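Local coordinates for protein Exo-beta-1,4-mannosidase (Rhizomucor miehei, PDB 4LYP) that probably removes mannose units from the non-reducing ends of beta-1,4-linked mannosides as an extracellular family 5 glycoside hydrolase, and also has transglycosylation activity, at residues L134-T137 against M138-N142; R78-M81 against E82-K86; Y192-S195 against E196-P199; K122-E125 against G126-V129. All coordinates share one frame; numbering follows the deposited sequence.

In the fold
From the N terminus, contact 2 (78-86) comes first and spans the opening turns of helix 78-90. Contact 4 (122-129) begins helix 125-140, and contact 1 (134-142) finishes the same helix, their centres about 19 Å apart. Contact 3 (192-199) follows, at the corner between helices 181-193 and 197-213, with its centre about 40 Å from that of contact 2 and beyond the chain's centre. All four are local and run in series; none encloses or crosses another. Contacts 1 and 2 touch directly, T137 and Y141 against M81, I85 and K86, and this joins two neighbouring outer helices of the TIM barrel. Contact 4 meets contact 2 loosely, V129 against R78.

Contact 1. Residues L134-T137 against M138-N142; sequences LLDT and MDRYN
A trans chi1 at D136 (-177°) sets CG beside its own carbonyl carbon, while CG of R140 lies beside its N, and the ends of the two side chains meet, crossing obliquely, one helical turn apart. R140 runs extended from CG to NE, and in the conformer described NE reaches OD2 of D136 at 3.3 Å, a salt bridge whose hydrogen bond is weak, bent to 133°. OD2 lies at the edge of the guanidinium, but the carboxylate is turned 73° from that plane, so the two groups do not pair flat. A water that donates to OD2 and weakly accepts from NH2 of R140 bridges the same two groups.

OD1 of D136 takes a bond from a second water at 2.6 Å, which also donates to OD2 of D139. The like charges, OD1 of D136 and OD2 of D139 4.7 Å apart, are probably eased by this shared water, by N220 at D136 and by the salt bridge from K222 to D139.

SD of M138 rests 4.0 Å from CG of L134; L134 touches V98 and M138 touches L96, both of strand 95-99. T137 and Y141 lie side by side, with O of T137 at the ring edge, 3.3 Å from CD2 of Y141. N of Y141 still donates to that oxygen. N142, at positive phi, is the C-prime residue of a Schellman motif, its N on O of D139 and the following N on O of M138, which ends helix 125-140.

Contact 2. Residues R78-M81 against E82-K86; sequences RKRM and ELEIK
The first turns of helix 78-90, one of the outer helices of the TIM barrel, carry an i to i+4 salt bridge between R80 and E84. The extended R80 chain brings NE to OE2 of E84 at 2.8 Å, and the N-H points almost straight at the oxygen, 170°. OE2 sits at the guanidinium edge and near its plane, whereas from the acid's side NE arrives from above the carboxylate, 46° out of it. A water completes a ring: it accepts from NH2 of R80 and donates to OE1 of E84, 2.8 Å away. The carboxylate is gripped further by the hydroxyl of Y62 at OE1 and the backbone N of E395 at OE2, while NH2 of R80 also donates to O of W409. So many donors around E84 would be expected to favour its ionised form.

E82 behaves differently toward R78. OE1 of E82 lies 3.6 Å from CG of R78, where the two chains cross obliquely, and NE of R78, 5.3 Å from OE1 of E82, is not in contact with it. The R78 chain bends at chi3 (-63°), and its head goes to O of G69 and to a cation-pi contact with Y133.

M81 and I85 run side by side, SD of M81 3.8 Å from CG1 of I85 in the conformers described. Their backbones are joined too, N of I85 donating to O of M81 at 2.9 Å. These two side chains face helix 125-140, both touching T137; M81 also meets L68 of helix 65-69, which R80 and E84 touch as well.

Contact 3. Residues Y192-S195 against E196-P199; sequences YNDS and EIAP
The backbone leaves helical angles at D194 (psi 125°) and turns at once into the next helix, so that N of A198 can donate to O of D194 at 2.8 Å. Across this corner the side chain of D194 carries the capping bonds. Its chi1 is trans, with CG beside the carbonyl carbon, and that swings OD2 over the backbone nitrogens that follow. N of E196 and N of I197 both donate to OD2 of D194, each at 2.9 Å, and they arrive on the anti side from opposite faces of the carboxylate plane. The bond from I197 is nearly straight, 169°, while that from E196 is bent to 133°.

One oxygen thus holds two N-H groups of the turn that leads into helix 197-213, capping by an aspartate, directly after helix 181-193 has ended. The negative carboxylate would also be expected to sit well against the positive end of the helix dipole.

I197 leans over the same acid: CD1 of I197 lies 3.8 Å from CG of D194 as the two side chains cross obliquely, and I197 also touches T167 of helix 158-167. The methyl of A198 points back at the incoming chain, with CB 3.1 Å from O of D194 and 3.9 Å from CA of Y192. P199 puts CD 3.3 Å from O of S195. The Y192 side chain is buried, its OH bonded to O of Q240 and its ring meeting W246; the exposed E196 pairs with K200.

Contact 4. Residues K122-E125 against G126-V129; sequences KYNE and GVFV
One face of the Y123 ring carries CE2 of F128, and the two rings pack obliquely, with planes 44° apart and centroids 5.3 Å from each other. The nearest carbons are CD1 of Y123 and CD2 of F128, 3.7 Å apart. Both rings also touch T211 of helix 197-213, and OH of Y123 bonds to ND1 of H208 there, which fixes the far end of that ring. F128 takes a cation-pi contact from R215 as well. OE2 of E125 comes obliquely to F128, 3.9 Å from its CB, and pairs with R215, so one arginine serves both the acid and the ring.

N124 is the N-cap of helix 125-140. Its chi1 of -174° carries OD1 over the first turn, where it accepts from N of V127 at 3.3 Å; the donor stands above the amide plane rather than in it. The backbone O of N124 takes N of F128 at 3.0 Å, in the carbonyl plane, and a weaker bond from N of V127. CG2 of V127 lies 3.7 Å from CG of N124, the two side chains crossing at about a right angle. CG2 of V129 approaches OE1 of E125 at 3.3 Å.

N124 thus meets the N-H groups of V127 and F128 through its side chain and its carbonyl, while the negative E125 in the first turn would probably suit the helix dipole.

Contact 1. Residues L134-T137 against M138-N142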
loop_
_atom_site.group_PDB
_atom_site.type_symbol
_atom_site.label_atom_id
_atom_site.label_comp_id
_atom_site.label_asym_id
_atom_site.label_seq_id
_atom_site.Cartn_x
_atom_site.Cartn_y
_atom_site.Cartn_z
ATOM N N LEU A 134 12.710 5.967 7.577
ATOM C CA LEU A 134 11.264 6.101 7.408
ATOM C C LEU A 134 10.522 5.820 8.694
ATOM O O LEU A 134 9.706 6.620 9.159
ATOM C CB LEU A 134 10.829 5.190 6.254
ATOM C CG LEU A 134 9.278 5.108 6.067
ATOM C CD1 LEU A 134 8.707 6.463 5.703
ATOM C CD2 LEU A 134 9.016 4.097 4.981
ATOM N N LEU A 135 10.868 4.701 9.333
ATOM C CA LEU A 135 10.171 4.294 10.525
ATOM C C LEU A 135 10.491 5.206 11.701
ATOM O O LEU A 135 9.622 5.456 12.534
ATOM C CB LEU A 135 10.487 2.838 10.877
ATOM C CG LEU A 135 9.835 1.820 9.928
ATOM C CD1 LEU A 135 10.376 0.405 10.130
ATOM C CD2 LEU A 135 8.315 1.814 10.114
ATOM N N ASP A 136 11.730 5.736 11.783
ATOM C CA ASP A 136 12.064 6.642 12.829
ATOM C C ASP A 136 11.322 7.981 12.679
ATOM O O ASP A 136 10.851 8.550 13.683
ATOM C CB ASP A 136 13.585 6.892 12.904
ATOM C CG ASP A 136 13.903 7.784 14.067
ATOM O OD1 ASP A 136 13.757 7.332 15.201
ATOM O OD2 ASP A 136 14.271 8.959 13.826
ATOM N N THR A 137 11.175 8.460 11.441
ATOM C CA THR A 137 10.481 9.703 11.196
ATOM C C THR A 137 9.001 9.539 11.479
ATOM O O THR A 137 8.357 10.416 12.072
ATOM C CB THR A 137 10.741 10.208 9.775
ATOM O OG1 THR A 137 12.168 10.216 9.525
ATOM C CG2 THR A 137 10.169 11.571 9.524
ATOM N N MET A 138 8.433 8.409 11.072
ATOM C CA MET A 138 7.014 8.087 11.403
ATOM C C MET A 138 6.839 8.115 12.923
ATOM O O MET A 138 5.851 8.656 13.419
ATOM C CB MET A 138 6.661 6.742 10.834
ATOM C CG MET A 138 6.488 6.833 9.319
ATOM S SD MET A 138 6.110 5.225 8.571
ATOM C CE MET A 138 4.465 5.016 9.231
ATOM N N ASP A 139 7.747 7.531 13.660
ATOM C CA ASP A 139 7.683 7.509 15.130
ATOM C C ASP A 139 7.590 8.966 15.662
ATOM O O ASP A 139 6.721 9.292 16.459
ATOM C CB ASP A 139 8.986 6.864 15.673
ATOM C CG ASP A 139 8.944 6.558 17.170
ATOM O OD1 ASP A 139 7.936 6.841 17.839
ATOM O OD2 ASP A 139 9.927 5.964 17.636
ATOM N N ARG A 140 8.408 9.866 15.153
ATOM C CA ARG A 140 8.437 11.262 15.584
ATOM C C ARG A 140 7.114 11.975 15.348
ATOM O O ARG A 140 6.763 12.879 16.066
ATOM C CB ARG A 140 9.654 11.901 14.852
ATOM C CG ARG A 140 11.030 11.493 15.522
ATOM C CD ARG A 140 12.271 11.761 14.662
ATOM N NE ARG A 140 13.599 11.774 15.306
ATOM C CZ ARG A 140 14.150 12.875 15.854
ATOM N NH1 ARG A 140 13.408 13.972 15.866
ATOM N NH2 ARG A 140 15.413 12.932 16.402
ATOM N N TYR A 141 6.384 11.535 14.320
ATOM C CA TYR A 141 5.103 12.138 14.001
ATOM C C TYR A 141 3.903 11.306 14.466
ATOM O O TYR A 141 2.756 11.522 14.013
ATOM C CB TYR A 141 4.983 12.463 12.475
ATOM C CG TYR A 141 5.907 13.620 12.131
ATOM C CD1 TYR A 141 5.441 14.958 12.428
ATOM C CD2 TYR A 141 7.191 13.433 11.622
ATOM C CE1 TYR A 141 6.257 16.023 12.113
ATOM C CE2 TYR A 141 8.005 14.479 11.359
ATOM C CZ TYR A 141 7.558 15.790 11.588
ATOM O OH TYR A 141 8.385 16.852 11.247
ATOM N N ASN A 142 4.134 10.299 15.314
ATOM C CA ASN A 142 3.111 9.473 15.907
ATOM C C ASN A 142 2.290 8.748 14.863
ATOM O O ASN A 142 1.109 8.560 15.066
ATOM C CB ASN A 142 2.235 10.327 16.863
ATOM C CG ASN A 142 3.048 10.719 18.155
ATOM O OD1 ASN A 142 3.758 9.878 18.693
ATOM N ND2 ASN A 142 2.889 11.934 18.633
HETATM O O HOH W 1 12.252 7.363 17.379
HETATM O O HOH W 2 16.269 10.703 14.722
#

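Contact 2. Residues R78-M81 against E82-K86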
loop_
_atom_site.group_PDB
_atom_site.type_symbol
_atom_site.label_atom_id
_atom_site.label_comp_id
_atom_site.label_asym_id
_atom_site.label_seq_id
_atom_site.Cartn_x
_atom_site.Cartn_y
_atom_site.Cartn_z
ATOM N N ARG A 78 16.717 12.344 1.766
ATOM C CA ARG A 78 16.172 12.106 3.119
ATOM C C ARG A 78 15.489 13.367 3.638
ATOM O O ARG A 78 14.472 13.277 4.316
ATOM C CB ARG A 78 17.309 11.635 4.004
ATOM C CG ARG A 78 16.832 11.286 5.389
ATOM C CD ARG A 78 17.991 10.751 6.283
ATOM N NE ARG A 78 18.452 9.515 5.672
ATOM C CZ ARG A 78 19.729 9.088 5.741
ATOM N NH1 ARG A 78 20.682 9.773 6.404
ATOM N NH2 ARG A 78 20.109 7.992 5.091
ATOM N N LYS A 79 16.032 14.549 3.365
ATOM C CA LYS A 79 15.377 15.779 3.818
ATOM C C LYS A 79 14.010 15.907 3.149
ATOM O O LYS A 79 13.059 16.421 3.763
ATOM C CB LYS A 79 16.235 16.992 3.498
ATOM C CG LYS A 79 17.497 16.943 4.316
ATOM C CD LYS A 79 18.228 18.297 4.240
ATOM C CE LYS A 79 19.075 18.542 2.998
ATOM N NZ LYS A 79 19.484 19.985 3.030
ATOM N N ARG A 80 13.886 15.517 1.874
ATOM C CA ARG A 80 12.582 15.529 1.234
ATOM C C ARG A 80 11.621 14.524 1.899
ATOM O O ARG A 80 10.479 14.849 2.172
ATOM C CB ARG A 80 12.732 15.203 -0.252
ATOM C CG ARG A 80 11.419 14.920 -0.935
ATOM C CD ARG A 80 11.606 14.599 -2.421
ATOM N NE ARG A 80 10.448 13.991 -2.996
ATOM C CZ ARG A 80 10.430 13.402 -4.168
ATOM N NH1 ARG A 80 11.435 13.501 -5.018
ATOM N NH2 ARG A 80 9.355 12.740 -4.518
ATOM N N MET A 81 12.116 13.331 2.246
ATOM C CA MET A 81 11.290 12.355 2.973
ATOM C C MET A 81 10.772 12.961 4.242
ATOM O O MET A 81 9.594 12.875 4.583
ATOM C CB MET A 81 12.091 11.087 3.230
ATOM C CG MET A 81 11.265 9.988 3.936
ATOM S SD MET A 81 11.340 10.070 5.750
ATOM C CE MET A 81 12.953 9.410 6.075
ATOM N N GLU A 82 11.659 13.576 5.020
ATOM C CA GLU A 82 11.289 14.160 6.276
ATOM C C GLU A 82 10.251 15.272 6.111
ATOM O O GLU A 82 9.276 15.335 6.868
ATOM C CB GLU A 82 12.540 14.683 7.001
ATOM C CG GLU A 82 13.427 13.513 7.486
ATOM C CD GLU A 82 14.875 13.959 7.837
ATOM O OE1 GLU A 82 15.619 13.092 8.309
ATOM O OE2 GLU A 82 15.313 15.122 7.554
ATOM N N LEU A 83 10.378 16.084 5.070
ATOM C CA LEU A 83 9.406 17.124 4.792
ATOM C C LEU A 83 8.045 16.541 4.392
ATOM O O LEU A 83 7.010 17.027 4.811
ATOM C CB LEU A 83 9.949 18.042 3.689
ATOM C CG LEU A 83 8.998 19.138 3.209
ATOM C CD1 LEU A 83 8.486 20.068 4.276
ATOM C CD2 LEU A 83 9.619 19.878 2.017
ATOM N N GLU A 84 8.061 15.479 3.591
ATOM C CA GLU A 84 6.807 14.887 3.124
ATOM C C GLU A 84 6.088 14.213 4.294
ATOM O O GLU A 84 4.839 14.283 4.371
ATOM C CB GLU A 84 7.117 13.892 2.030
ATOM C CG GLU A 84 7.526 14.647 0.728
ATOM C CD GLU A 84 7.887 13.778 -0.445
ATOM O OE1 GLU A 84 7.924 12.513 -0.342
ATOM O OE2 GLU A 84 8.071 14.371 -1.531
ATOM N N ILE A 85 6.814 13.569 5.213
ATOM C CA ILE A 85 6.178 13.046 6.446
ATOM C C ILE A 85 5.551 14.161 7.265
ATOM O O ILE A 85 4.425 14.053 7.725
ATOM C CB ILE A 85 7.185 12.214 7.326
ATOM C CG1 ILE A 85 7.803 11.059 6.582
ATOM C CG2 ILE A 85 6.445 11.735 8.565
ATOM C CD1 ILE A 85 6.820 10.074 6.037
ATOM N N LYS A 86 6.314 15.259 7.436
ATOM C CA LYS A 86 5.767 16.433 8.150
ATOM C C LYS A 86 4.526 16.955 7.438
ATOM O O LYS A 86 3.463 17.239 8.106
ATOM C CB LYS A 86 6.856 17.493 8.202
ATOM C CG LYS A 86 6.397 18.779 8.954
ATOM C CD LYS A 86 7.622 19.744 9.060
ATOM C CE LYS A 86 7.203 20.983 9.827
ATOM N NZ LYS A 86 6.399 21.940 9.060
HETATM O O HOH W 3 7.279 11.570 -2.864
#

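Contact 3. Residues Y192-S195 against E196-P199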
loop_
_atom_site.group_PDB
_atom_site.type_symbol
_atom_site.label_atom_id
_atom_site.label_comp_id
_atom_site.label_asym_id
_atom_site.label_seq_id
_atom_site.Cartn_x
_atom_site.Cartn_y
_atom_site.Cartn_z
ATOM N N TYR A 192 2.875 -19.225 -5.913
ATOM C CA TYR A 192 2.092 -19.987 -4.948
ATOM C C TYR A 192 1.315 -21.152 -5.580
ATOM O O TYR A 192 0.856 -21.997 -4.866
ATOM C CB TYR A 192 1.187 -19.076 -4.128
ATOM C CG TYR A 192 0.427 -18.002 -4.931
ATOM C CD1 TYR A 192 -0.553 -18.300 -5.798
ATOM C CD2 TYR A 192 0.802 -16.645 -4.798
ATOM C CE1 TYR A 192 -1.245 -17.317 -6.520
ATOM C CE2 TYR A 192 0.144 -15.658 -5.509
ATOM C CZ TYR A 192 -0.867 -15.983 -6.375
ATOM O OH TYR A 192 -1.491 -14.972 -7.074
ATOM N N ASN A 193 1.192 -21.220 -6.905
ATOM C CA ASN A 193 0.358 -22.275 -7.538
ATOM C C ASN A 193 1.172 -23.435 -8.129
ATOM O O ASN A 193 0.616 -24.499 -8.425
ATOM C CB ASN A 193 -0.484 -21.668 -8.688
ATOM C CG ASN A 193 -1.676 -20.896 -8.173
ATOM O OD1 ASN A 193 -2.090 -21.085 -7.026
ATOM N ND2 ASN A 193 -2.198 -20.021 -9.037
ATOM N N ASP A 194 2.471 -23.281 -8.346
ATOM C CA ASP A 194 3.239 -24.321 -9.039
ATOM C C ASP A 194 3.884 -25.216 -7.976
ATOM O O ASP A 194 4.610 -24.735 -7.093
ATOM C CB ASP A 194 4.269 -23.700 -9.942
ATOM C CG ASP A 194 5.072 -24.756 -10.651
ATOM O OD1 ASP A 194 4.804 -24.951 -11.884
ATOM O OD2 ASP A 194 5.951 -25.402 -10.115
ATOM N N SER A 195 3.636 -26.510 -8.040
ATOM C CA SER A 195 4.055 -27.437 -6.963
ATOM C C SER A 195 5.589 -27.500 -6.779
ATOM O O SER A 195 6.029 -27.875 -5.704
ATOM C CB SER A 195 3.551 -28.910 -7.342
ATOM O OG SER A 195 4.096 -29.306 -8.673
ATOM N N GLU A 196 6.333 -27.252 -7.880
ATOM C CA GLU A 196 7.751 -27.262 -7.801
ATOM C C GLU A 196 8.370 -25.921 -7.369
ATOM O O GLU A 196 9.268 -25.806 -6.542
ATOM C CB GLU A 196 8.429 -27.802 -9.085
ATOM C CG GLU A 196 9.982 -27.894 -8.919
ATOM C CD GLU A 196 10.821 -28.075 -10.082
ATOM O OE1 GLU A 196 12.011 -27.703 -9.935
ATOM O OE2 GLU A 196 10.282 -28.521 -11.085
ATOM N N ILE A 197 7.867 -24.855 -8.033
ATOM C CA ILE A 197 8.420 -23.526 -7.796
ATOM C C ILE A 197 7.993 -22.974 -6.424
ATOM O O ILE A 197 8.807 -22.350 -5.767
ATOM C CB ILE A 197 7.955 -22.568 -8.904
ATOM C CG1 ILE A 197 8.643 -22.972 -10.251
ATOM C CG2 ILE A 197 8.237 -21.092 -8.587
ATOM C CD1 ILE A 197 7.984 -22.397 -11.489
ATOM N N ALA A 198 6.737 -23.204 -6.039
ATOM C CA ALA A 198 6.223 -22.479 -4.870
ATOM C C ALA A 198 7.030 -22.772 -3.596
ATOM O O ALA A 198 7.330 -21.852 -2.833
ATOM C CB ALA A 198 4.751 -22.801 -4.653
ATOM N N PRO A 199 7.437 -24.051 -3.305
ATOM C CA PRO A 199 8.197 -24.207 -2.057
ATOM C C PRO A 199 9.496 -23.444 -2.081
ATOM O O PRO A 199 9.941 -22.899 -1.058
ATOM C CB PRO A 199 8.445 -25.742 -2.005
ATOM C CG PRO A 199 7.332 -26.321 -2.864
ATOM C CD PRO A 199 7.033 -25.324 -3.939
#

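Contact 4. Residues K122-E125 against G126-V129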
loop_
_atom_site.group_PDB
_atom_site.type_symbol
_atom_site.label_atom_id
_atom_site.label_comp_id
_atom_site.label_asym_id
_atom_site.label_seq_id
_atom_site.Cartn_x
_atom_site.Cartn_y
_atom_site.Cartn_z
ATOM N N LYS A 122 20.749 -11.050 -0.195
ATOM C CA LYS A 122 21.846 -10.028 -0.285
ATOM C C LYS A 122 21.160 -8.668 -0.365
ATOM O O LYS A 122 20.331 -8.446 -1.248
ATOM C CB LYS A 122 22.682 -10.300 -1.528
ATOM C CG LYS A 122 23.467 -11.594 -1.372
ATOM C CD LYS A 122 24.648 -11.434 -0.364
ATOM C CE LYS A 122 25.683 -12.555 -0.427
ATOM N NZ LYS A 122 26.974 -12.132 -1.064
ATOM N N TYR A 123 21.477 -7.815 0.561
ATOM C CA TYR A 123 20.756 -6.576 0.732
ATOM C C TYR A 123 21.626 -5.365 0.370
ATOM O O TYR A 123 22.859 -5.355 0.568
ATOM C CB TYR A 123 20.238 -6.407 2.168
ATOM C CG TYR A 123 19.077 -7.329 2.415
ATOM C CD1 TYR A 123 17.763 -6.900 2.182
ATOM C CD2 TYR A 123 19.263 -8.672 2.844
ATOM C CE1 TYR A 123 16.723 -7.765 2.346
ATOM C CE2 TYR A 123 18.218 -9.551 3.008
ATOM C CZ TYR A 123 16.923 -9.092 2.762
ATOM O OH TYR A 123 15.869 -9.914 2.936
ATOM N N ASN A 124 20.969 -4.325 -0.139
ATOM C CA ASN A 124 21.593 -3.013 -0.317
ATOM C C ASN A 124 21.365 -2.267 0.989
ATOM O O ASN A 124 20.256 -1.813 1.284
ATOM C CB ASN A 124 20.918 -2.290 -1.502
ATOM C CG ASN A 124 21.576 -1.014 -1.829
ATOM O OD1 ASN A 124 21.982 -0.260 -0.899
ATOM N ND2 ASN A 124 21.672 -0.668 -3.126
ATOM N N GLU A 125 22.389 -2.194 1.820
ATOM C CA GLU A 125 22.277 -1.619 3.148
ATOM C C GLU A 125 21.868 -0.177 3.063
ATOM O O GLU A 125 21.172 0.323 3.940
ATOM C CB GLU A 125 23.579 -1.802 3.907
ATOM C CG GLU A 125 23.577 -1.165 5.273
ATOM C CD GLU A 125 22.542 -1.753 6.299
ATOM O OE1 GLU A 125 22.448 -1.147 7.404
ATOM O OE2 GLU A 125 21.876 -2.755 6.038
ATOM N N GLY A 126 22.310 0.581 2.041
ATOM C CA GLY A 126 21.886 1.978 1.903
ATOM C C GLY A 126 20.345 2.021 1.825
ATOM O O GLY A 126 19.671 2.931 2.420
ATOM N N VAL A 127 19.745 1.148 1.071
ATOM C CA VAL A 127 18.300 1.187 0.904
ATOM C C VAL A 127 17.628 0.703 2.238
ATOM O O VAL A 127 16.669 1.304 2.679
ATOM C CB VAL A 127 17.845 0.300 -0.300
ATOM C CG1 VAL A 127 16.326 0.232 -0.381
ATOM C CG2 VAL A 127 18.445 0.854 -1.578
ATOM N N PHE A 128 18.157 -0.316 2.876
ATOM C CA PHE A 128 17.619 -0.751 4.143
ATOM C C PHE A 128 17.630 0.336 5.184
ATOM O O PHE A 128 16.674 0.511 5.953
ATOM C CB PHE A 128 18.360 -2.020 4.597
ATOM C CG PHE A 128 17.498 -3.080 5.246
ATOM C CD1 PHE A 128 16.396 -2.788 6.071
ATOM C CD2 PHE A 128 17.795 -4.460 4.955
ATOM C CE1 PHE A 128 15.628 -3.831 6.610
ATOM C CE2 PHE A 128 17.083 -5.480 5.584
ATOM C CZ PHE A 128 15.978 -5.190 6.352
ATOM N N VAL A 129 18.734 1.099 5.222
ATOM C CA VAL A 129 18.794 2.220 6.176
ATOM C C VAL A 129 17.690 3.235 5.866
ATOM O O VAL A 129 17.199 3.904 6.785
ATOM C CB VAL A 129 20.242 2.789 6.166
ATOM C CG1 VAL A 129 20.270 4.181 6.831
ATOM C CG2 VAL A 129 21.214 1.865 6.838
#